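Long-range contacts in uncharacterized protein (Corynebacterium diphtheriae, PDB 3LMM), which is of unknown function but probably acts as a transcriptional regulator with helix-turn-helix domains: residues 174-178 with 356-360; 161-165 with 361-365; 420-426 with 467-473. All coordinates share one frame; numbering follows the deposited sequence.

Interaction 1: 174-178 with 356-360; sequences FDPMA and YPALA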
loop_
_atom_site.group_PDB
_atom_site.type_symbol
_atom_site.label_atom_id
_atom_site.label_comp_id
_atom_site.label_asym_id
_atom_site.label_seq_id
_atom_site.Cartn_x
_atom_site.Cartn_y
_atom_site.Cartn_z
ATOM N N PHE A 174 2.137 21.213 2.359
ATOM C CA PHE A 174 3.446 21.181 2.979
ATOM C C PHE A 174 3.837 19.789 3.457
ATOM O O PHE A 174 3.173 19.203 4.313
ATOM C CB PHE A 174 3.506 22.183 4.137
ATOM C CG PHE A 174 4.820 22.188 4.863
ATOM C CD1 PHE A 174 6.011 22.435 4.178
ATOM C CD2 PHE A 174 4.875 21.878 6.217
ATOM C CE1 PHE A 174 7.237 22.363 4.826
ATOM C CE2 PHE A 174 6.090 21.802 6.875
ATOM C CZ PHE A 174 7.276 22.042 6.180
ATOM N N ASP A 175 4.902 19.247 2.872
ATOM C CA ASP A 175 5.400 17.933 3.279
ATOM C C ASP A 175 6.654 18.184 4.073
ATOM O O ASP A 175 7.739 18.315 3.514
ATOM C CB ASP A 175 5.734 17.047 2.079
ATOM C CG ASP A 175 4.506 16.433 1.461
ATOM O OD1 ASP A 175 3.505 16.245 2.196
ATOM O OD2 ASP A 175 4.546 16.121 0.247
ATOM N N PRO A 176 6.521 18.233 5.400
ATOM C CA PRO A 176 7.677 18.485 6.255
ATOM C C PRO A 176 8.936 17.689 5.911
ATOM O O PRO A 176 10.043 18.235 5.909
ATOM C CB PRO A 176 7.133 18.187 7.653
ATOM C CG PRO A 176 5.998 17.238 7.398
ATOM C CD PRO A 176 5.355 17.798 6.189
HETATM N N MSE A 177 8.760 16.415 5.586
HETATM C CA MSE A 177 9.882 15.545 5.283
HETATM C C MSE A 177 10.462 15.795 3.895
HETATM O O MSE A 177 11.454 15.169 3.496
HETATM C CB MSE A 177 9.441 14.091 5.439
HETATM C CG MSE A 177 10.576 13.117 5.638
HETATM SE SE MSE A 177 11.615 13.464 7.237
HETATM C CE MSE A 177 10.432 12.715 8.546
ATOM N N ALA A 178 9.854 16.730 3.168
ATOM C CA ALA A 178 10.296 17.083 1.812
ATOM C C ALA A 178 10.942 18.459 1.763
ATOM O O ALA A 178 11.494 18.849 0.737
ATOM C CB ALA A 178 9.109 17.036 0.847
ATOM N N TYR A 356 4.715 10.786 7.083
ATOM C CA TYR A 356 5.655 11.547 6.297
ATOM C C TYR A 356 5.667 11.046 4.855
ATOM O O TYR A 356 6.540 10.269 4.454
ATOM C CB TYR A 356 7.052 11.432 6.915
ATOM C CG TYR A 356 7.153 11.971 8.328
ATOM C CD1 TYR A 356 6.929 13.315 8.589
ATOM C CD2 TYR A 356 7.498 11.140 9.395
ATOM C CE1 TYR A 356 7.047 13.831 9.872
ATOM C CE2 TYR A 356 7.626 11.637 10.694
ATOM C CZ TYR A 356 7.399 12.990 10.927
ATOM O OH TYR A 356 7.529 13.525 12.193
ATOM N N PRO A 357 4.683 11.480 4.054
ATOM C CA PRO A 357 4.590 11.079 2.649
ATOM C C PRO A 357 5.937 11.212 1.941
ATOM O O PRO A 357 6.353 10.310 1.230
ATOM C CB PRO A 357 3.546 12.045 2.088
ATOM C CG PRO A 357 2.618 12.206 3.235
ATOM C CD PRO A 357 3.570 12.375 4.409
ATOM N N ALA A 358 6.617 12.333 2.153
ATOM C CA ALA A 358 7.916 12.536 1.542
ATOM C C ALA A 358 8.869 11.379 1.874
ATOM O O ALA A 358 9.503 10.807 0.983
ATOM C CB ALA A 358 8.510 13.854 2.008
ATOM N N LEU A 359 8.959 11.027 3.153
ATOM C CA LEU A 359 9.847 9.948 3.599
ATOM C C LEU A 359 9.429 8.644 2.954
ATOM O O LEU A 359 10.267 7.866 2.495
ATOM C CB LEU A 359 9.774 9.785 5.123
ATOM C CG LEU A 359 10.966 9.301 5.966
ATOM C CD1 LEU A 359 10.482 8.181 6.872
ATOM C CD2 LEU A 359 12.120 8.841 5.097
ATOM N N ALA A 360 8.125 8.402 2.943
ATOM C CA ALA A 360 7.605 7.188 2.349
ATOM C C ALA A 360 8.060 7.136 0.905
ATOM O O ALA A 360 8.729 6.189 0.497
ATOM C CB ALA A 360 6.093 7.165 2.418
#
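Met177, a selenomethionine, and Tyr356 make the aromatic part of this contact. The methyl CE of Met177 stands over one face of the Tyr356 ring, 3.4 Å from the ring centroid and only 12° off the normal, a CH-pi contact. The SE atom of Met177 follows above the same face but farther out, at 5.0 Å from the centroid of Tyr356, so the Met-aromatic contribution is a distant one. Bends at chi2 (61°) and chi3 (78°) fold the Met177 chain back and lay its methyl on the ring. Pro176 meets the same ring differently, with its CG near the ring plane at the CD1 edge of Tyr356.

Most of the rest is aliphatic packing. Met177 CG lies 3.5 Å from Leu359 CB, the two chains running side by side in the same direction. Ala358 points its methyl at the 3-10 turn, where its CB meets Met177 CB at 3.6 Å and Ala178 CB at 3.4 Å.

No hydrogen bond crosses between the segments. The polar end of Tyr356 turns elsewhere, its OH hydrogen-bonding to the backbone oxygen of Asp313.

In the fold, the 3-10 turn 176-178, just after helix 161-171, covers the N-terminal start of helix 357-365, with Tyr356 at the N-cap position. Helix 226-232 packs alongside, Ala227 touching both Met177 and Leu359.

Interaction 2: 161-165 with 361-365; sequences RAEWW and DLYRA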
loop_
_atom_site.group_PDB
_atom_site.type_symbol
_atom_site.label_atom_id
_atom_site.label_comp_id
_atom_site.label_asym_id
_atom_site.label_seq_id
_atom_site.Cartn_x
_atom_site.Cartn_y
_atom_site.Cartn_z
ATOM N N ARG A 161 10.799 11.655 -10.384
ATOM C CA ARG A 161 10.582 12.101 -9.015
ATOM C C ARG A 161 11.259 13.442 -8.754
ATOM O O ARG A 161 10.712 14.308 -8.067
ATOM C CB ARG A 161 11.106 11.056 -8.030
ATOM C CG ARG A 161 10.162 9.897 -7.797
ATOM C CD ARG A 161 10.664 9.024 -6.672
ATOM N NE ARG A 161 9.604 8.188 -6.145
ATOM C CZ ARG A 161 8.976 7.256 -6.848
ATOM N NH1 ARG A 161 8.011 6.543 -6.292
ATOM N NH2 ARG A 161 9.316 7.034 -8.105
ATOM N N ALA A 162 12.456 13.593 -9.316
ATOM C CA ALA A 162 13.260 14.805 -9.180
ATOM C C ALA A 162 12.471 16.063 -9.511
ATOM O O ALA A 162 12.484 17.033 -8.742
ATOM C CB ALA A 162 14.476 14.715 -10.088
ATOM N N GLU A 163 11.794 16.044 -10.661
ATOM C CA GLU A 163 10.996 17.185 -11.100
ATOM C C GLU A 163 9.704 17.217 -10.292
ATOM O O GLU A 163 9.332 18.254 -9.756
ATOM C CB GLU A 163 10.670 17.091 -12.605
ATOM C CG GLU A 163 10.427 18.452 -13.305
ATOM C CD GLU A 163 9.936 18.312 -14.764
ATOM O OE1 GLU A 163 10.447 17.442 -15.515
ATOM O OE2 GLU A 163 9.050 19.097 -15.181
ATOM N N TRP A 164 9.036 16.076 -10.170
ATOM C CA TRP A 164 7.789 16.065 -9.427
ATOM C C TRP A 164 7.846 16.750 -8.066
ATOM O O TRP A 164 6.933 17.508 -7.701
ATOM C CB TRP A 164 7.284 14.658 -9.193
ATOM C CG TRP A 164 5.878 14.685 -8.694
ATOM C CD1 TRP A 164 4.759 14.756 -9.450
ATOM C CD2 TRP A 164 5.442 14.659 -7.327
ATOM N NE1 TRP A 164 3.646 14.768 -8.649
ATOM C CE2 TRP A 164 4.036 14.711 -7.338
ATOM C CE3 TRP A 164 6.101 14.592 -6.095
ATOM C CZ2 TRP A 164 3.272 14.700 -6.170
ATOM C CZ3 TRP A 164 5.342 14.582 -4.932
ATOM C CH2 TRP A 164 3.940 14.634 -4.981
ATOM N N TRP A 165 8.894 16.475 -7.299
ATOM C CA TRP A 165 8.982 17.069 -5.983
ATOM C C TRP A 165 9.258 18.557 -5.962
ATOM O O TRP A 165 8.567 19.291 -5.255
ATOM C CB TRP A 165 9.998 16.325 -5.124
ATOM C CG TRP A 165 9.452 15.032 -4.633
ATOM C CD1 TRP A 165 9.745 13.788 -5.107
ATOM C CD2 TRP A 165 8.480 14.846 -3.597
ATOM N NE1 TRP A 165 9.020 12.836 -4.431
ATOM C CE2 TRP A 165 8.235 13.459 -3.498
ATOM C CE3 TRP A 165 7.793 15.714 -2.744
ATOM C CZ2 TRP A 165 7.328 12.920 -2.577
ATOM C CZ3 TRP A 165 6.890 15.183 -1.826
ATOM C CH2 TRP A 165 6.666 13.795 -1.750
ATOM N N ASP A 361 7.731 8.162 0.130
ATOM C CA ASP A 361 8.135 8.136 -1.261
ATOM C C ASP A 361 9.623 7.863 -1.480
ATOM O O ASP A 361 9.983 7.142 -2.408
ATOM C CB ASP A 361 7.784 9.423 -1.982
ATOM C CG ASP A 361 8.238 9.389 -3.418
ATOM O OD1 ASP A 361 7.693 8.554 -4.174
ATOM O OD2 ASP A 361 9.152 10.166 -3.788
ATOM N N LEU A 362 10.483 8.441 -0.645
ATOM C CA LEU A 362 11.912 8.232 -0.797
ATOM C C LEU A 362 12.259 6.759 -0.668
ATOM O O LEU A 362 13.126 6.259 -1.388
ATOM C CB LEU A 362 12.687 9.037 0.243
ATOM C CG LEU A 362 14.211 9.033 0.087
ATOM C CD1 LEU A 362 14.620 9.607 -1.261
ATOM C CD2 LEU A 362 14.820 9.834 1.226
ATOM N N TYR A 363 11.590 6.055 0.242
ATOM C CA TYR A 363 11.863 4.621 0.426
ATOM C C TYR A 363 11.399 3.824 -0.794
ATOM O O TYR A 363 12.009 2.820 -1.153
ATOM C CB TYR A 363 11.171 4.098 1.692
ATOM C CG TYR A 363 11.991 4.238 2.953
ATOM C CD1 TYR A 363 12.960 3.293 3.295
ATOM C CD2 TYR A 363 11.785 5.307 3.813
ATOM C CE1 TYR A 363 13.701 3.411 4.477
ATOM C CE2 TYR A 363 12.514 5.438 4.991
ATOM C CZ TYR A 363 13.470 4.490 5.325
ATOM O OH TYR A 363 14.150 4.639 6.524
ATOM N N ARG A 364 10.314 4.284 -1.411
ATOM C CA ARG A 364 9.771 3.657 -2.605
ATOM C C ARG A 364 10.778 3.846 -3.726
ATOM O O ARG A 364 11.078 2.918 -4.477
ATOM C CB ARG A 364 8.462 4.326 -3.017
ATOM C CG ARG A 364 7.201 3.564 -2.666
ATOM C CD ARG A 364 7.155 2.193 -3.342
ATOM N NE ARG A 364 7.211 2.253 -4.802
ATOM C CZ ARG A 364 7.039 1.201 -5.598
ATOM N NH1 ARG A 364 6.793 0.002 -5.079
ATOM N NH2 ARG A 364 7.125 1.343 -6.913
ATOM N N ALA A 365 11.289 5.068 -3.830
ATOM C CA ALA A 365 12.257 5.425 -4.855
ATOM C C ALA A 365 13.485 4.534 -4.784
ATOM O O ALA A 365 14.052 4.182 -5.820
ATOM C CB ALA A 365 12.649 6.883 -4.702
#
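Arg161 reaches across to helix 357-365 and meets Asp361. Its chain is extended from CG to NE, and its guanidinium is nearly coplanar with the Asp361 carboxylate. In the model, Arg161 NE at 2.8 Å and Arg161 NH1 at 2.9 Å both approach Asp361 OD1 from the guanidinium edge as a salt bridge. Asp361 OD1 is less surely placed, so both lengths are to be read with caution. Arg161 CD also packs 3.5 Å from Ala365 CB, and the guanidinium has Ala365 CA over one face. A second carboxylate, that of Glu142, makes salt bridges to both Arg161 NH1 and Arg364 NH2, so the two acids and two arginines gather into one charged cluster.

Farther along, Trp164 does not touch the second segment; its CZ3 lies over the centre of the Trp165 ring, while its own indole N-H bonds to the backbone oxygen of Asn77.

Trp165 gives the second polar link. Its NE1 donates to Asp361 OD2 at 2.7 Å, with an N-H...O angle of 145°, reaching that oxygen from above the carboxylate plane. A chi1 of 179° swings the Asp361 carboxylate away from its own backbone N and toward helix 161-171, and its two oxygens take different partners.

The axes of the two short segments are nearly antiparallel (166°), 12.6 Å apart at closest approach, a wide helix pair spanned by long side chains that bridge through one buried aspartate. It ties helix 161-171 to the region resembling the C-terminal part of a putative RecG-type DNA helicase.

Interaction 3: 420-426 with 467-473; sequences SIVPEAR and AARQTTV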
loop_
_atom_site.group_PDB
_atom_site.type_symbol
_atom_site.label_atom_id
_atom_site.label_comp_id
_atom_site.label_asym_id
_atom_site.label_seq_id
_atom_site.Cartn_x
_atom_site.Cartn_y
_atom_site.Cartn_z
ATOM N N SER A 420 -2.141 -27.114 -1.164
ATOM C CA SER A 420 -3.090 -27.812 -2.030
ATOM C C SER A 420 -4.108 -26.906 -2.693
ATOM O O SER A 420 -5.087 -27.370 -3.281
ATOM C CB SER A 420 -3.816 -28.870 -1.215
ATOM O OG SER A 420 -2.862 -29.747 -0.630
ATOM N N ILE A 421 -3.870 -25.609 -2.598
ATOM C CA ILE A 421 -4.758 -24.633 -3.190
ATOM C C ILE A 421 -4.605 -24.594 -4.705
ATOM O O ILE A 421 -3.522 -24.821 -5.246
ATOM C CB ILE A 421 -4.474 -23.250 -2.607
ATOM C CG1 ILE A 421 -4.946 -23.220 -1.153
ATOM C CG2 ILE A 421 -5.145 -22.180 -3.437
ATOM C CD1 ILE A 421 -4.609 -21.940 -0.423
ATOM N N VAL A 422 -5.711 -24.316 -5.379
ATOM C CA VAL A 422 -5.739 -24.225 -6.831
ATOM C C VAL A 422 -6.762 -23.168 -7.218
ATOM O O VAL A 422 -7.863 -23.124 -6.660
ATOM C CB VAL A 422 -6.138 -25.574 -7.483
ATOM C CG1 VAL A 422 -6.258 -25.407 -8.988
ATOM C CG2 VAL A 422 -5.108 -26.626 -7.154
ATOM N N PRO A 423 -6.407 -22.282 -8.158
ATOM C CA PRO A 423 -5.129 -22.207 -8.865
ATOM C C PRO A 423 -3.956 -21.986 -7.928
ATOM O O PRO A 423 -4.114 -21.427 -6.845
ATOM C CB PRO A 423 -5.343 -21.036 -9.798
ATOM C CG PRO A 423 -6.273 -20.166 -9.021
ATOM C CD PRO A 423 -7.281 -21.174 -8.562
ATOM N N GLU A 424 -2.777 -22.413 -8.366
ATOM C CA GLU A 424 -1.544 -22.281 -7.588
ATOM C C GLU A 424 -1.303 -20.829 -7.183
ATOM O O GLU A 424 -0.856 -20.532 -6.073
ATOM C CB GLU A 424 -0.363 -22.772 -8.427
ATOM C CG GLU A 424 0.899 -23.095 -7.643
ATOM C CD GLU A 424 2.057 -23.471 -8.552
ATOM O OE1 GLU A 424 2.541 -22.583 -9.290
ATOM O OE2 GLU A 424 2.478 -24.649 -8.536
ATOM N N ALA A 425 -1.600 -19.922 -8.102
ATOM C CA ALA A 425 -1.402 -18.511 -7.839
ATOM C C ALA A 425 -2.258 -17.964 -6.691
ATOM O O ALA A 425 -2.070 -16.824 -6.271
ATOM C CB ALA A 425 -1.652 -17.709 -9.116
ATOM N N ARG A 426 -3.194 -18.753 -6.173
ATOM C CA ARG A 426 -4.016 -18.252 -5.083
ATOM C C ARG A 426 -3.485 -18.579 -3.697
ATOM O O ARG A 426 -4.023 -18.100 -2.702
ATOM C CB ARG A 426 -5.437 -18.770 -5.193
ATOM C CG ARG A 426 -6.295 -17.942 -6.108
ATOM C CD ARG A 426 -7.756 -18.180 -5.774
ATOM N NE ARG A 426 -8.654 -17.747 -6.838
ATOM C CZ ARG A 426 -8.673 -16.521 -7.332
ATOM N NH1 ARG A 426 -9.525 -16.218 -8.300
ATOM N NH2 ARG A 426 -7.835 -15.610 -6.852
ATOM N N ALA A 467 -13.515 -14.776 -4.818
ATOM C CA ALA A 467 -12.246 -15.405 -5.139
ATOM C C ALA A 467 -12.029 -16.685 -4.329
ATOM O O ALA A 467 -11.425 -17.637 -4.816
ATOM C CB ALA A 467 -11.103 -14.433 -4.903
ATOM N N ALA A 468 -12.517 -16.715 -3.096
ATOM C CA ALA A 468 -12.341 -17.897 -2.263
ATOM C C ALA A 468 -13.298 -18.980 -2.700
ATOM O O ALA A 468 -13.015 -20.172 -2.568
ATOM C CB ALA A 468 -12.579 -17.558 -0.808
ATOM N N ARG A 469 -14.442 -18.560 -3.222
ATOM C CA ARG A 469 -15.449 -19.509 -3.681
ATOM C C ARG A 469 -14.969 -20.205 -4.940
ATOM O O ARG A 469 -15.394 -21.314 -5.247
ATOM C CB ARG A 469 -16.774 -18.802 -3.972
ATOM C CG ARG A 469 -17.942 -19.768 -4.048
ATOM C CD ARG A 469 -19.120 -19.167 -4.790
ATOM N NE ARG A 469 -18.825 -19.037 -6.211
ATOM C CZ ARG A 469 -19.654 -18.517 -7.106
ATOM N NH1 ARG A 469 -20.846 -18.068 -6.729
ATOM N NH2 ARG A 469 -19.286 -18.449 -8.380
ATOM N N GLN A 470 -14.083 -19.538 -5.670
ATOM C CA GLN A 470 -13.543 -20.090 -6.905
ATOM C C GLN A 470 -12.202 -20.769 -6.695
ATOM O O GLN A 470 -11.638 -21.339 -7.624
ATOM C CB GLN A 470 -13.403 -18.991 -7.951
ATOM C CG GLN A 470 -14.725 -18.402 -8.377
ATOM C CD GLN A 470 -14.541 -17.285 -9.368
ATOM O OE1 GLN A 470 -13.469 -17.151 -9.959
ATOM N NE2 GLN A 470 -15.583 -16.474 -9.565
ATOM N N THR A 471 -11.682 -20.691 -5.476
ATOM C CA THR A 471 -10.413 -21.330 -5.178
ATOM C C THR A 471 -10.770 -22.776 -4.894
ATOM O O THR A 471 -11.896 -23.061 -4.494
ATOM C CB THR A 471 -9.750 -20.712 -3.949
ATOM O OG1 THR A 471 -9.763 -19.287 -4.070
ATOM C CG2 THR A 471 -8.316 -21.182 -3.837
ATOM N N THR A 472 -9.828 -23.687 -5.111
ATOM C CA THR A 472 -10.085 -25.101 -4.888
ATOM C C THR A 472 -8.991 -25.838 -4.155
ATOM O O THR A 472 -7.810 -25.648 -4.419
ATOM C CB THR A 472 -10.298 -25.854 -6.207
ATOM O OG1 THR A 472 -11.582 -25.529 -6.747
ATOM C CG2 THR A 472 -10.212 -27.360 -5.979
ATOM N N VAL A 473 -9.412 -26.700 -3.243
ATOM C CA VAL A 473 -8.506 -27.523 -2.476
ATOM C C VAL A 473 -9.097 -28.910 -2.452
ATOM O O VAL A 473 -10.216 -29.116 -1.967
ATOM C CB VAL A 473 -8.338 -27.027 -1.053
ATOM C CG1 VAL A 473 -7.755 -28.123 -0.188
ATOM C CG2 VAL A 473 -7.425 -25.815 -1.057
#
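Val422 and Thr472 form the backbone centre of this contact, in a region whose three-helix bundle and short sheet are consistent with a winged helix-turn-helix. They are an antiparallel hydrogen-bonded pair. Thr472 N donates to Val422 O at 2.6 Å, whereas the return bond from Val422 N to Thr472 O is weak, bent to 122°.

The tight side lies on the face carrying Ile421 and Val473. The two branches of Ile421 divide the work: CG1 packs 3.6 Å from Val473 CG2, and CG2, anti to the backbone N, turns to the methyl CG2 of Thr471. Ile432 of helix 430-441 covers both Ile421 and Thr471, and Leu478 closes over Thr471 and Val473, so this face joins the apolar interior of the small domain.

The other side is looser and more open to solvent. Val422 and Pro423, joined through a cis peptide bond, are exposed, and Pro423 CD comes no nearer than 4.5 Å to Gln470 O.

Arg426, past the turn, is a separate and better-covered arm. Its chain runs back extended from CG to NE, and its CD packs 3.6 Å from Thr471 CG2. Its guanidinium makes no hydrogen bond to the 467-473 segment, and its ion pair to Asp429 is long and weak. The group packs over Ala467, whose O is near Arg426 NE but badly angled, and whose CB lies 4.0 Å from Arg426 NH2.

In the fold
Interactions 1 and 2 are neighbours, their centres 10 Å apart, and both use helix 357-365: its first turn in interaction 1, its last in interaction 2. Trp165 joins them. While its NE1 serves interaction 2, the far side of its indole packs on interaction 1, with CH2 3.7 Å from Ala358 CA and CZ3 3.9 Å from Ala178 CB. Helix 161-171 and the turn after it thus meet helix 357-365 along one continuous surface. Interaction 3 stands apart on the opposite side of the chain's centre, about 40 Å from interaction 1 and 37 Å from interaction 2 between centres. The cobalt ligands, Asp41, Phe42 and Asp90, belong to none of the three.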